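Local coordinates for periplasmic sugar-binding protein (PDB 4RXU) that binds beta-D-glucopyranose in the cleft between its two lobes and probably serves an ABC-type sugar transporter, at residues Y129-D134 with P334-V340; Q142-L146 with Y247-P251; T153-L159 with G187-N193; W177-P182 with L200-L206. All coordinates share one frame; numbering follows the deposited sequence.

Interaction 2 is fully buried, interactions 1 and 3 are partly buried, and interaction 4 lies at the surface. Interactions 1 and 3 are parallel strand pairs in two different sheets, held mainly by backbone hydrogen bonds. Interaction 2 packs helix 135-148 on strand 246-249 and is mostly apolar. Interaction 4 joins helix 167-185 to a loop through side chains that donate to backbone carbonyls. Interactions 2 and 3 share a sheet, because Tyr158 and Tyr247 lie on neighbouring strands. Leu180 and Val179 of interaction 4 pack against Ala143 of interaction 2. Interaction 1 stands apart, its centre about 22 Å from that of interaction 2, but strand 129-133 leads directly into helix 135-148.

Interaction 1. Residues Y129-D134 with P334-V340; sequences YYVTFD and PAIQSPV
Tyr130 and Pro334 begin a ladder of five backbone hydrogen bonds between two parallel strands. Tyr130 N donates to Pro334 O at 2.8 Å. Tyr130 O then takes Ile336 N, Thr132 N reaches Ile336 O, Thr132 O takes Ser338 N, and Asp134 N closes on Ser338 O at 3.0 Å. On one face of the sheet Val131 CG2 meets Ile336 CD1 at 4.1 Å. On the other face the methyl CG2 of Thr132 lies alongside Gln337 CB. Just past the paired residues, Val340 CG1 touches Phe133 CB at 3.7 Å. The pair is part of the parallel core of one lobe of a periplasmic binding protein. Strand 129-133 runs toward the cleft, and the side chain of Phe133 comes within about 6 Å of the bound glucose. Beyond the strand, the Asp134 carboxylate stacks on the Gln337 amide with planes 14° apart. Asp134 OD1 caps the following helix at Ala137 N, while Gln337 OE1 bonds to Tyr326 OH. Thr132 has OG1 anti to its own N (chi1 -173°), which lets the hydroxyl donate to Phe133 O at 2.7 Å. Tyr130 OH reaches Asp118 O. Helix 300-315 covers Val131 and Phe133 through Leu303.

Interaction 2. Residues Q142-L146 with Y247-P251; sequences QAQYL and YILAP
The Tyr247 ring meets the last turn of the helix segment obliquely, with Leu146 O 3.7 Å from its CE2. Phe273 lies against this ring with planes nearly parallel, and Phe189 meets it edge-to-face. The other flat group is the Gln142 amide. Pro251 O lies in the amide plane, and Gln142 NE2 donates to it at 3.2 Å with an N-H...O angle of 156°. The amide nitrogen approaches from above the plane of that carbonyl. Gly276 O is a second and stronger acceptor for NE2, and Pro251 O also takes a bond from Gln277. An extended side chain (chi2 172°) carries the Gln142 amide past Leu249 to the loop just beyond the strand. On the way Gln142 CB touches Leu249 CD1 at 3.7 Å, the two side chains crossing at about a right angle. A leucine in place of Gln142 would probably leave Pro251 O and Gly276 O each without this amide donor. Here helix 135-148 runs antiparallel to strand 246-249, packed on one side of a parallel sheet as in the alpha/beta lobes of periplasmic binding proteins. One turn on, Leu146 turns both methyls to the Ile248 carbonyl; CD1 and CD2 each lie 3.7 Å from Ile248 O. Leu146 CD2 also lies 4.2 Å from Tyr247 CD2. The same side chain also touches Phe273 of strand 269-274.

Interaction 3. Residues T153-L159 with G187-N193; sequences TGNPLYL and GTFVIKN
Lys192 lies across Tyr158 and Pro156. Its CB sits over one face of the Tyr158 ring in a CH-pi contact, 3.8 Å from the ring centroid. Its CG meets Pro156 CB at 3.9 Å and also touches Tyr158 CZ. A bend at chi2 (-65°) turns the chain back along the proline, where CE again reaches Pro156 CB. The ammonium NZ donates to a water that in turn donates to Gly154 O, and it forms a salt bridge with Asp242. Tyr158 OH bonds to the backbone of the same Asp242. The strands beneath are parallel, with bonds such as Val190 N to Asn155 O. At one end Thr188 O accepts Asn155 N and Asn155 ND2, both at 2.9 Å and from opposite faces of its plane. At the other end the Asn193 amide takes over the pairing: OD1 accepts Leu159 N at 2.9 Å, and ND2 donates to Leu159 O at 2.8 Å. Leu157 CD2 packs on Phe189 CB. These strands belong to a beta-alpha-beta unit connected by helix 167-185, whose Leu180 and Ile184 lie against Leu159, Leu157 and Ile191. Strand 189-191 edges the sheet within this chain, and strand 246-249 flanks 155-159 on its other side.

Interaction 4. Residues W177-P182 with L200-L206; sequences WKVLQP and LQNKLDL
Trp177 and Gln181, one turn apart on helix 167-185, grip a type I beta turn that runs from Leu200 to Lys203. The loop lies between helices 195-199 and 208-218 in one lobe of the binding protein. Trp177 holds CG anti to the backbone N (chi1 -176°), which carries the indole out to the loop. Its NE1 donates to Lys203 O at 2.9 Å, with that oxygen in the ring plane and the N-H...O angle at 162°. Leu200 O and Leu204 O also lie at the indole edge, near CZ2 and CD1. Leu206 CD1 covers one face, in a CH-pi contact 3.6 Å from the centroid of the five-membered ring. Gln181 CB lies over the opposite face. A leucine in place of Trp177 would probably leave Lys203 O without its indole donor and open a gap between Leu206 and Gln181. Leu204 crosses Gln181 at about a right angle, with Leu204 CD1 3.4 Å from Gln181 OE1, and the same CD1 also touches Pro182 CD. Extended Lys178 reaches Asp205 only in a long salt bridge, its NZ 3.7 Å from OD1, while Glu174 is its stronger partner. Gln181 also starts anti to its N but bends at chi2 (-79°). Its amide therefore turns to the loop, and NE2 donates to Gln201 O at 2.9 Å from above the carbonyl plane.

Interaction 1. Residues Y129-D134 with P334-V340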
loop_
_atom_site.group_PDB
_atom_site.type_symbol
_atom_site.label_atom_id
_atom_site.label_comp_id
_atom_site.label_asym_id
_atom_site.label_seq_id
_atom_site.Cartn_x
_atom_site.Cartn_y
_atom_site.Cartn_z
ATOM N N TYR A 129 0.019 -18.993 -2.234
ATOM C CA TYR A 129 1.083 -18.034 -2.640
ATOM C C TYR A 129 0.635 -16.638 -2.304
ATOM O O TYR A 129 -0.576 -16.357 -2.215
ATOM C CB TYR A 129 1.414 -18.130 -4.153
ATOM C CG TYR A 129 1.882 -19.503 -4.492
ATOM C CD1 TYR A 129 3.212 -19.868 -4.301
ATOM C CD2 TYR A 129 0.966 -20.485 -4.884
ATOM C CE1 TYR A 129 3.634 -21.168 -4.528
ATOM C CE2 TYR A 129 1.376 -21.789 -5.104
ATOM C CZ TYR A 129 2.714 -22.118 -4.924
ATOM O OH TYR A 129 3.187 -23.385 -5.145
ATOM N N TYR A 130 1.621 -15.771 -2.185
ATOM C CA TYR A 130 1.399 -14.347 -1.973
ATOM C C TYR A 130 2.238 -13.529 -2.977
ATOM O O TYR A 130 3.462 -13.493 -2.883
ATOM C CB TYR A 130 1.788 -13.978 -0.544
ATOM C CG TYR A 130 1.559 -12.535 -0.151
ATOM C CD1 TYR A 130 0.529 -11.772 -0.678
ATOM C CD2 TYR A 130 2.382 -11.940 0.788
ATOM C CE1 TYR A 130 0.339 -10.454 -0.272
ATOM C CE2 TYR A 130 2.197 -10.650 1.224
ATOM C CZ TYR A 130 1.172 -9.895 0.713
ATOM O OH TYR A 130 1.015 -8.618 1.177
ATOM N N VAL A 131 1.556 -12.898 -3.908
ATOM C CA VAL A 131 2.170 -12.007 -4.877
ATOM C C VAL A 131 2.090 -10.606 -4.286
ATOM O O VAL A 131 1.018 -10.088 -4.020
ATOM C CB VAL A 131 1.430 -12.057 -6.229
ATOM C CG1 VAL A 131 1.929 -10.975 -7.171
ATOM C CG2 VAL A 131 1.567 -13.435 -6.859
ATOM N N THR A 132 3.254 -10.013 -4.070
ATOM C CA THR A 132 3.360 -8.785 -3.292
ATOM C C THR A 132 4.533 -7.907 -3.714
ATOM O O THR A 132 5.535 -8.390 -4.256
ATOM C CB THR A 132 3.474 -9.129 -1.776
ATOM O OG1 THR A 132 3.419 -7.945 -0.973
ATOM C CG2 THR A 132 4.795 -9.870 -1.448
ATOM N N PHE A 133 4.395 -6.621 -3.428
ATOM C CA PHE A 133 5.551 -5.743 -3.374
ATOM C C PHE A 133 6.240 -5.881 -2.023
ATOM O O PHE A 133 5.684 -6.401 -1.050
ATOM C CB PHE A 133 5.153 -4.295 -3.585
ATOM C CG PHE A 133 4.551 -4.019 -4.932
ATOM C CD1 PHE A 133 5.316 -4.077 -6.085
ATOM C CD2 PHE A 133 3.196 -3.703 -5.040
ATOM C CE1 PHE A 133 4.748 -3.810 -7.309
ATOM C CE2 PHE A 133 2.637 -3.432 -6.264
ATOM C CZ PHE A 133 3.418 -3.484 -7.392
ATOM N N ASP A 134 7.465 -5.395 -1.936
ATOM C CA ASP A 134 8.199 -5.411 -0.655
ATOM C C ASP A 134 7.670 -4.272 0.232
ATOM O O ASP A 134 8.176 -3.152 0.206
ATOM C CB ASP A 134 9.687 -5.225 -0.926
ATOM C CG ASP A 134 10.560 -5.393 0.316
ATOM O OD1 ASP A 134 10.061 -5.300 1.460
ATOM O OD2 ASP A 134 11.789 -5.608 0.144
ATOM N N PRO A 334 4.421 -18.785 0.983
ATOM C CA PRO A 334 5.399 -18.549 -0.079
ATOM C C PRO A 334 5.124 -17.263 -0.863
ATOM O O PRO A 334 4.000 -17.026 -1.311
ATOM C CB PRO A 334 5.273 -19.792 -0.969
ATOM C CG PRO A 334 4.756 -20.854 -0.057
ATOM C CD PRO A 334 3.834 -20.136 0.889
ATOM N N ALA A 335 6.170 -16.454 -1.021
ATOM C CA ALA A 335 6.044 -15.099 -1.586
ATOM C C ALA A 335 6.638 -14.997 -2.977
ATOM O O ALA A 335 7.622 -15.650 -3.296
ATOM C CB ALA A 335 6.729 -14.098 -0.687
ATOM N N ILE A 336 5.987 -14.189 -3.808
ATOM C CA ILE A 336 6.508 -13.830 -5.128
ATOM C C ILE A 336 6.567 -12.296 -5.007
ATOM O O ILE A 336 5.582 -11.596 -5.246
ATOM C CB ILE A 336 5.565 -14.297 -6.263
ATOM C CG1 ILE A 336 5.394 -15.825 -6.221
ATOM C CG2 ILE A 336 6.096 -13.849 -7.617
ATOM C CD1 ILE A 336 4.324 -16.421 -7.123
ATOM N N GLN A 337 7.728 -11.796 -4.600
ATOM C CA GLN A 337 7.893 -10.405 -4.189
ATOM C C GLN A 337 8.638 -9.614 -5.241
ATOM O O GLN A 337 9.612 -10.098 -5.820
ATOM C CB GLN A 337 8.653 -10.342 -2.864
ATOM C CG GLN A 337 8.806 -8.945 -2.278
ATOM C CD GLN A 337 9.791 -8.887 -1.111
ATOM O OE1 GLN A 337 9.399 -8.950 0.064
ATOM N NE2 GLN A 337 11.068 -8.816 -1.426
ATOM N N SER A 338 8.180 -8.373 -5.407
ATOM C CA SER A 338 8.659 -7.397 -6.398
ATOM C C SER A 338 9.174 -6.160 -5.678
ATOM O O SER A 338 8.618 -5.807 -4.630
ATOM C CB SER A 338 7.483 -7.000 -7.347
ATOM O OG SER A 338 7.474 -7.880 -8.420
ATOM N N PRO A 339 10.236 -5.508 -6.209
ATOM C CA PRO A 339 10.771 -4.368 -5.483
ATOM C C PRO A 339 10.021 -3.071 -5.691
ATOM O O PRO A 339 9.152 -2.934 -6.571
ATOM C CB PRO A 339 12.189 -4.234 -6.034
ATOM C CG PRO A 339 12.143 -4.800 -7.379
ATOM C CD PRO A 339 11.164 -5.936 -7.274
ATOM N N VAL A 340 10.409 -2.102 -4.878
ATOM C CA VAL A 340 9.792 -0.780 -4.895
ATOM C C VAL A 340 10.883 0.304 -4.957
ATOM O O VAL A 340 12.008 0.090 -4.489
ATOM C CB VAL A 340 8.843 -0.567 -3.688
ATOM C CG1 VAL A 340 7.799 -1.671 -3.651
ATOM C CG2 VAL A 340 9.607 -0.466 -2.360
#

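Interaction 2. Residues Q142-L146 with Y247-P251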
loop_
_atom_site.group_PDB
_atom_site.type_symbol
_atom_site.label_atom_id
_atom_site.label_comp_id
_atom_site.label_asym_id
_atom_site.label_seq_id
_atom_site.Cartn_x
_atom_site.Cartn_y
_atom_site.Cartn_z
ATOM N N GLN A 142 9.868 5.489 2.696
ATOM C CA GLN A 142 9.137 6.687 3.077
ATOM C C GLN A 142 9.852 7.389 4.234
ATOM O O GLN A 142 10.129 8.595 4.199
ATOM C CB GLN A 142 7.701 6.338 3.451
ATOM C CG GLN A 142 6.866 5.885 2.278
ATOM C CD GLN A 142 5.527 5.377 2.683
ATOM O OE1 GLN A 142 5.352 4.892 3.789
ATOM N NE2 GLN A 142 4.566 5.476 1.786
ATOM N N ALA A 143 10.111 6.630 5.286
ATOM C CA ALA A 143 10.778 7.212 6.448
ATOM C C ALA A 143 12.186 7.730 6.146
ATOM O O ALA A 143 12.590 8.792 6.639
ATOM C CB ALA A 143 10.826 6.205 7.580
ATOM N N GLN A 144 12.931 6.969 5.356
ATOM C CA GLN A 144 14.305 7.327 5.032
ATOM C C GLN A 144 14.353 8.670 4.286
ATOM O O GLN A 144 15.224 9.486 4.544
ATOM C CB GLN A 144 14.998 6.207 4.247
ATOM C CG GLN A 144 16.498 6.402 4.147
ATOM C CD GLN A 144 17.160 6.290 5.504
ATOM O OE1 GLN A 144 17.026 5.272 6.179
ATOM N NE2 GLN A 144 17.849 7.343 5.918
ATOM N N TYR A 145 13.378 8.911 3.415
ATOM C CA TYR A 145 13.279 10.189 2.717
ATOM C C TYR A 145 13.148 11.337 3.729
ATOM O O TYR A 145 13.846 12.346 3.637
ATOM C CB TYR A 145 12.111 10.215 1.709
ATOM C CG TYR A 145 12.050 11.544 1.011
ATOM C CD1 TYR A 145 11.366 12.612 1.592
ATOM C CD2 TYR A 145 12.715 11.754 -0.187
ATOM C CE1 TYR A 145 11.335 13.860 0.994
ATOM C CE2 TYR A 145 12.690 12.995 -0.805
ATOM C CZ TYR A 145 12.002 14.034 -0.212
ATOM O OH TYR A 145 11.983 15.259 -0.806
ATOM N N LEU A 146 12.306 11.150 4.736
ATOM C CA LEU A 146 12.100 12.171 5.745
ATOM C C LEU A 146 13.391 12.408 6.519
ATOM O O LEU A 146 13.824 13.554 6.717
ATOM C CB LEU A 146 10.970 11.798 6.686
ATOM C CG LEU A 146 9.596 11.726 6.005
ATOM C CD1 LEU A 146 8.559 11.234 6.998
ATOM C CD2 LEU A 146 9.088 13.035 5.395
ATOM N N TYR A 247 7.663 17.379 8.874
ATOM C CA TYR A 247 7.928 16.092 8.239
ATOM C C TYR A 247 6.678 15.230 8.400
ATOM O O TYR A 247 6.175 15.072 9.514
ATOM C CB TYR A 247 9.175 15.477 8.896
ATOM C CG TYR A 247 10.345 16.329 8.573
ATOM C CD1 TYR A 247 10.643 17.466 9.337
ATOM C CD2 TYR A 247 11.124 16.063 7.464
ATOM C CE1 TYR A 247 11.691 18.301 8.990
ATOM C CE2 TYR A 247 12.190 16.893 7.118
ATOM C CZ TYR A 247 12.461 18.003 7.890
ATOM O OH TYR A 247 13.502 18.827 7.548
ATOM N N ILE A 248 6.169 14.706 7.286
ATOM C CA ILE A 248 4.883 14.034 7.256
ATOM C C ILE A 248 5.028 12.651 6.619
ATOM O O ILE A 248 5.408 12.516 5.455
ATOM C CB ILE A 248 3.850 14.814 6.440
ATOM C CG1 ILE A 248 3.701 16.254 6.961
ATOM C CG2 ILE A 248 2.505 14.069 6.420
ATOM C CD1 ILE A 248 3.010 17.197 6.004
ATOM N N LEU A 249 4.750 11.626 7.424
ATOM C CA LEU A 249 4.718 10.230 6.952
ATOM C C LEU A 249 3.306 9.966 6.454
ATOM O O LEU A 249 2.446 9.572 7.232
ATOM C CB LEU A 249 5.073 9.250 8.072
ATOM C CG LEU A 249 5.089 7.788 7.584
ATOM C CD1 LEU A 249 6.313 7.488 6.726
ATOM C CD2 LEU A 249 5.026 6.866 8.781
ATOM N N ALA A 250 3.049 10.248 5.182
ATOM C CA ALA A 250 1.724 9.953 4.591
ATOM C C ALA A 250 1.845 8.588 3.927
ATOM O O ALA A 250 2.832 8.315 3.231
ATOM C CB ALA A 250 1.322 11.022 3.576
ATOM N N PRO A 251 0.826 7.706 4.112
ATOM C CA PRO A 251 1.057 6.301 3.746
ATOM C C PRO A 251 0.846 5.974 2.274
ATOM O O PRO A 251 1.410 5.017 1.788
ATOM C CB PRO A 251 0.055 5.547 4.639
ATOM C CG PRO A 251 -1.057 6.535 4.849
ATOM C CD PRO A 251 -0.368 7.868 4.959
#

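Interaction 3. Residues T153-L159 with G187-N193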
loop_
_atom_site.group_PDB
_atom_site.type_symbol
_atom_site.label_atom_id
_atom_site.label_comp_id
_atom_site.label_asym_id
_atom_site.label_seq_id
_atom_site.Cartn_x
_atom_site.Cartn_y
_atom_site.Cartn_z
ATOM N N THR A 153 17.684 19.193 15.668
ATOM C CA THR A 153 16.774 18.565 16.601
ATOM C C THR A 153 15.429 19.236 16.667
ATOM O O THR A 153 15.269 20.409 16.336
ATOM C CB THR A 153 17.359 18.540 18.024
ATOM O OG1 THR A 153 17.717 19.869 18.443
ATOM C CG2 THR A 153 18.559 17.617 18.065
ATOM N N GLY A 154 14.459 18.459 17.125
ATOM C CA GLY A 154 13.142 18.989 17.398
ATOM C C GLY A 154 12.323 19.248 16.160
ATOM O O GLY A 154 11.411 20.071 16.185
ATOM N N ASN A 155 12.635 18.554 15.076
ATOM C CA ASN A 155 11.828 18.652 13.857
ATOM C C ASN A 155 10.454 18.014 14.051
ATOM O O ASN A 155 10.378 16.839 14.414
ATOM C CB ASN A 155 12.532 17.917 12.734
ATOM C CG ASN A 155 13.836 18.556 12.356
ATOM O OD1 ASN A 155 13.853 19.596 11.724
ATOM N ND2 ASN A 155 14.938 17.950 12.773
ATOM N N PRO A 156 9.366 18.763 13.814
ATOM C CA PRO A 156 8.054 18.150 13.952
ATOM C C PRO A 156 7.815 17.003 12.970
ATOM O O PRO A 156 8.077 17.154 11.774
ATOM C CB PRO A 156 7.087 19.301 13.650
ATOM C CG PRO A 156 7.855 20.526 14.036
ATOM C CD PRO A 156 9.265 20.218 13.580
ATOM N N LEU A 157 7.227 15.935 13.492
ATOM C CA LEU A 157 6.933 14.731 12.744
ATOM C C LEU A 157 5.466 14.386 12.943
ATOM O O LEU A 157 4.991 14.247 14.086
ATOM C CB LEU A 157 7.835 13.575 13.206
ATOM C CG LEU A 157 7.601 12.220 12.511
ATOM C CD1 LEU A 157 7.901 12.300 11.030
ATOM C CD2 LEU A 157 8.467 11.164 13.168
ATOM N N TYR A 158 4.752 14.290 11.834
ATOM C CA TYR A 158 3.355 13.917 11.825
ATOM C C TYR A 158 3.241 12.542 11.162
ATOM O O TYR A 158 3.690 12.353 10.021
ATOM C CB TYR A 158 2.549 14.965 11.064
ATOM C CG TYR A 158 2.477 16.297 11.805
ATOM C CD1 TYR A 158 3.537 17.206 11.781
ATOM C CD2 TYR A 158 1.352 16.633 12.539
ATOM C CE1 TYR A 158 3.469 18.424 12.462
ATOM C CE2 TYR A 158 1.277 17.837 13.234
ATOM C CZ TYR A 158 2.337 18.733 13.200
ATOM O OH TYR A 158 2.245 19.936 13.902
ATOM N N LEU A 159 2.669 11.587 11.889
ATOM C CA LEU A 159 2.564 10.193 11.416
ATOM C C LEU A 159 1.169 9.910 10.917
ATOM O O LEU A 159 0.189 10.350 11.537
ATOM C CB LEU A 159 2.868 9.219 12.567
ATOM C CG LEU A 159 4.243 9.350 13.243
ATOM C CD1 LEU A 159 4.313 8.485 14.490
ATOM C CD2 LEU A 159 5.403 9.052 12.293
ATOM N N GLY A 187 16.237 12.579 19.367
ATOM C CA GLY A 187 15.777 13.971 19.426
ATOM C C GLY A 187 15.661 14.679 18.079
ATOM O O GLY A 187 15.247 15.837 18.036
ATOM N N THR A 188 15.965 13.978 16.987
ATOM C CA THR A 188 15.862 14.604 15.675
ATOM C C THR A 188 14.432 14.998 15.345
ATOM O O THR A 188 14.172 16.119 14.899
ATOM C CB THR A 188 16.416 13.683 14.583
ATOM O OG1 THR A 188 17.790 13.393 14.867
ATOM C CG2 THR A 188 16.309 14.343 13.206
ATOM N N PHE A 189 13.515 14.057 15.563
ATOM C CA PHE A 189 12.094 14.277 15.365
ATOM C C PHE A 189 11.321 14.276 16.683
ATOM O O PHE A 189 11.668 13.558 17.625
ATOM C CB PHE A 189 11.492 13.185 14.495
ATOM C CG PHE A 189 11.932 13.212 13.073
ATOM C CD1 PHE A 189 11.607 14.286 12.258
ATOM C CD2 PHE A 189 12.642 12.131 12.536
ATOM C CE1 PHE A 189 11.985 14.278 10.926
ATOM C CE2 PHE A 189 13.024 12.126 11.207
ATOM C CZ PHE A 189 12.703 13.205 10.403
ATOM N N VAL A 190 10.244 15.048 16.695
ATOM C CA VAL A 190 9.313 15.077 17.799
ATOM C C VAL A 190 7.932 14.830 17.236
ATOM O O VAL A 190 7.468 15.571 16.376
ATOM C CB VAL A 190 9.337 16.424 18.540
ATOM C CG1 VAL A 190 8.244 16.520 19.587
ATOM C CG2 VAL A 190 10.688 16.646 19.187
ATOM N N ILE A 191 7.306 13.750 17.701
ATOM C CA ILE A 191 5.998 13.342 17.207
ATOM C C ILE A 191 4.919 14.314 17.666
ATOM O O ILE A 191 4.773 14.547 18.864
ATOM C CB ILE A 191 5.619 11.950 17.714
ATOM C CG1 ILE A 191 6.627 10.883 17.256
ATOM C CG2 ILE A 191 4.214 11.556 17.237
ATOM C CD1 ILE A 191 6.504 9.591 18.040
ATOM N N LYS A 192 4.123 14.831 16.734
ATOM C CA LYS A 192 3.123 15.844 17.079
ATOM C C LYS A 192 1.672 15.399 17.055
ATOM O O LYS A 192 0.813 16.168 17.494
ATOM C CB LYS A 192 3.230 17.051 16.149
ATOM C CG LYS A 192 4.620 17.644 16.132
ATOM C CD LYS A 192 4.965 18.222 17.487
ATOM C CE LYS A 192 6.365 18.810 17.470
ATOM N NZ LYS A 192 6.558 19.588 18.714
ATOM N N ASN A 193 1.387 14.189 16.568
ATOM C CA ASN A 193 -0.005 13.754 16.434
ATOM C C ASN A 193 -0.346 12.341 16.908
ATOM O O ASN A 193 -1.283 11.729 16.422
ATOM C CB ASN A 193 -0.471 13.920 15.002
ATOM C CG ASN A 193 0.187 12.946 14.066
ATOM O OD1 ASN A 193 1.310 12.512 14.303
ATOM N ND2 ASN A 193 -0.508 12.613 12.981
HETATM O O HOH W 1 9.387 20.129 18.369
#

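Interaction 4. Residues W177-P182 with L200-L206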
loop_
_atom_site.group_PDB
_atom_site.type_symbol
_atom_site.label_atom_id
_atom_site.label_comp_id
_atom_site.label_asym_id
_atom_site.label_seq_id
_atom_site.Cartn_x
_atom_site.Cartn_y
_atom_site.Cartn_z
ATOM N N TRP A 177 8.583 2.864 10.939
ATOM C CA TRP A 177 8.899 2.997 12.360
ATOM C C TRP A 177 10.335 2.588 12.643
ATOM O O TRP A 177 11.025 3.187 13.483
ATOM C CB TRP A 177 7.972 2.116 13.192
ATOM C CG TRP A 177 8.172 2.267 14.679
ATOM C CD1 TRP A 177 8.783 1.379 15.509
ATOM C CD2 TRP A 177 7.767 3.386 15.500
ATOM N NE1 TRP A 177 8.777 1.868 16.801
ATOM C CE2 TRP A 177 8.139 3.085 16.825
ATOM C CE3 TRP A 177 7.094 4.593 15.245
ATOM C CZ2 TRP A 177 7.881 3.965 17.898
ATOM C CZ3 TRP A 177 6.825 5.460 16.304
ATOM C CH2 TRP A 177 7.223 5.141 17.615
ATOM N N LYS A 178 10.784 1.543 11.960
ATOM C CA LYS A 178 12.126 1.036 12.219
ATOM C C LYS A 178 13.225 1.948 11.701
ATOM O O LYS A 178 14.383 1.761 12.061
ATOM C CB LYS A 178 12.263 -0.417 11.784
ATOM C CG LYS A 178 11.265 -1.274 12.574
ATOM C CD LYS A 178 11.674 -2.697 12.643
ATOM C CE LYS A 178 10.955 -3.480 13.711
ATOM N NZ LYS A 178 11.190 -4.904 13.365
ATOM N N VAL A 179 12.846 2.945 10.897
ATOM C CA VAL A 179 13.741 4.037 10.523
ATOM C C VAL A 179 13.514 5.274 11.387
ATOM O O VAL A 179 14.471 5.939 11.814
ATOM C CB VAL A 179 13.569 4.373 9.018
ATOM C CG1 VAL A 179 14.272 5.671 8.635
ATOM C CG2 VAL A 179 14.066 3.218 8.155
ATOM N N LEU A 180 12.256 5.607 11.626
ATOM C CA LEU A 180 11.969 6.813 12.397
ATOM C C LEU A 180 12.275 6.719 13.896
ATOM O O LEU A 180 12.701 7.700 14.498
ATOM C CB LEU A 180 10.519 7.272 12.207
ATOM C CG LEU A 180 10.088 7.629 10.793
ATOM C CD1 LEU A 180 8.568 7.731 10.707
ATOM C CD2 LEU A 180 10.733 8.916 10.322
ATOM N N GLN A 181 12.046 5.552 14.489
ATOM C CA GLN A 181 12.133 5.440 15.930
ATOM C C GLN A 181 13.514 5.860 16.476
ATOM O O GLN A 181 13.587 6.627 17.444
ATOM C CB GLN A 181 11.693 4.048 16.410
ATOM C CG GLN A 181 11.735 3.862 17.922
ATOM C CD GLN A 181 13.142 3.591 18.471
ATOM O OE1 GLN A 181 13.958 2.912 17.830
ATOM N NE2 GLN A 181 13.415 4.098 19.678
ATOM N N PRO A 182 14.607 5.399 15.847
ATOM C CA PRO A 182 15.892 5.873 16.360
ATOM C C PRO A 182 16.055 7.383 16.260
ATOM O O PRO A 182 16.720 7.983 17.083
ATOM C CB PRO A 182 16.902 5.208 15.435
ATOM C CG PRO A 182 16.226 3.978 14.959
ATOM C CD PRO A 182 14.772 4.304 14.876
ATOM N N LEU A 200 5.503 5.022 23.018
ATOM C CA LEU A 200 6.260 3.932 22.443
ATOM C C LEU A 200 7.588 4.302 21.810
ATOM O O LEU A 200 8.270 3.421 21.250
ATOM C CB LEU A 200 5.407 3.114 21.419
ATOM C CG LEU A 200 4.321 2.246 22.123
ATOM C CD1 LEU A 200 3.225 1.824 21.144
ATOM C CD2 LEU A 200 4.919 1.029 22.804
ATOM N N GLN A 201 7.978 5.577 21.896
ATOM C CA GLN A 201 9.062 6.058 21.006
ATOM C C GLN A 201 10.467 5.605 21.408
ATOM O O GLN A 201 11.408 5.881 20.699
ATOM C CB GLN A 201 9.038 7.559 20.837
ATOM C CG GLN A 201 9.524 8.343 22.038
ATOM C CD GLN A 201 9.235 9.822 21.879
ATOM O OE1 GLN A 201 8.303 10.210 21.174
ATOM N NE2 GLN A 201 10.041 10.655 22.513
ATOM N N ASN A 202 10.600 4.892 22.529
ATOM C CA ASN A 202 11.878 4.239 22.848
ATOM C C ASN A 202 11.759 2.731 22.767
ATOM O O ASN A 202 12.427 2.010 23.465
ATOM C CB ASN A 202 12.351 4.642 24.220
ATOM C CG ASN A 202 12.790 6.091 24.266
ATOM O OD1 ASN A 202 13.911 6.440 23.830
ATOM N ND2 ASN A 202 11.897 6.942 24.684
ATOM N N LYS A 203 10.881 2.265 21.897
ATOM C CA LYS A 203 10.731 0.838 21.611
ATOM C C LYS A 203 10.797 0.639 20.107
ATOM O O LYS A 203 9.909 1.064 19.395
ATOM C CB LYS A 203 9.413 0.277 22.194
ATOM C CG LYS A 203 9.272 -1.248 22.067
ATOM C CD LYS A 203 8.086 -1.818 22.848
ATOM C CE LYS A 203 7.968 -3.333 22.649
ATOM N NZ LYS A 203 6.923 -3.886 23.523
ATOM N N LEU A 204 11.846 -0.020 19.635
ATOM C CA LEU A 204 12.000 -0.251 18.205
ATOM C C LEU A 204 11.068 -1.356 17.686
ATOM O O LEU A 204 10.472 -1.215 16.634
ATOM C CB LEU A 204 13.445 -0.586 17.889
ATOM C CG LEU A 204 13.800 -0.846 16.421
ATOM C CD1 LEU A 204 13.660 0.419 15.575
ATOM C CD2 LEU A 204 15.212 -1.435 16.348
ATOM N N ASP A 205 10.972 -2.466 18.416
ATOM C CA ASP A 205 10.175 -3.642 17.982
ATOM C C ASP A 205 8.808 -3.641 18.606
ATOM O O ASP A 205 8.592 -4.218 19.664
ATOM C CB ASP A 205 10.849 -4.936 18.408
ATOM C CG ASP A 205 12.098 -5.191 17.678
ATOM O OD1 ASP A 205 12.432 -4.386 16.793
ATOM O OD2 ASP A 205 12.745 -6.203 17.994
ATOM N N LEU A 206 7.885 -2.988 17.947
ATOM C CA LEU A 206 6.527 -2.937 18.419
ATOM C C LEU A 206 5.782 -4.242 18.148
ATOM O O LEU A 206 5.922 -4.887 17.107
ATOM C CB LEU A 206 5.771 -1.812 17.728
ATOM C CG LEU A 206 6.373 -0.427 17.860
ATOM C CD1 LEU A 206 5.477 0.559 17.129
ATOM C CD2 LEU A 206 6.522 -0.043 19.322
#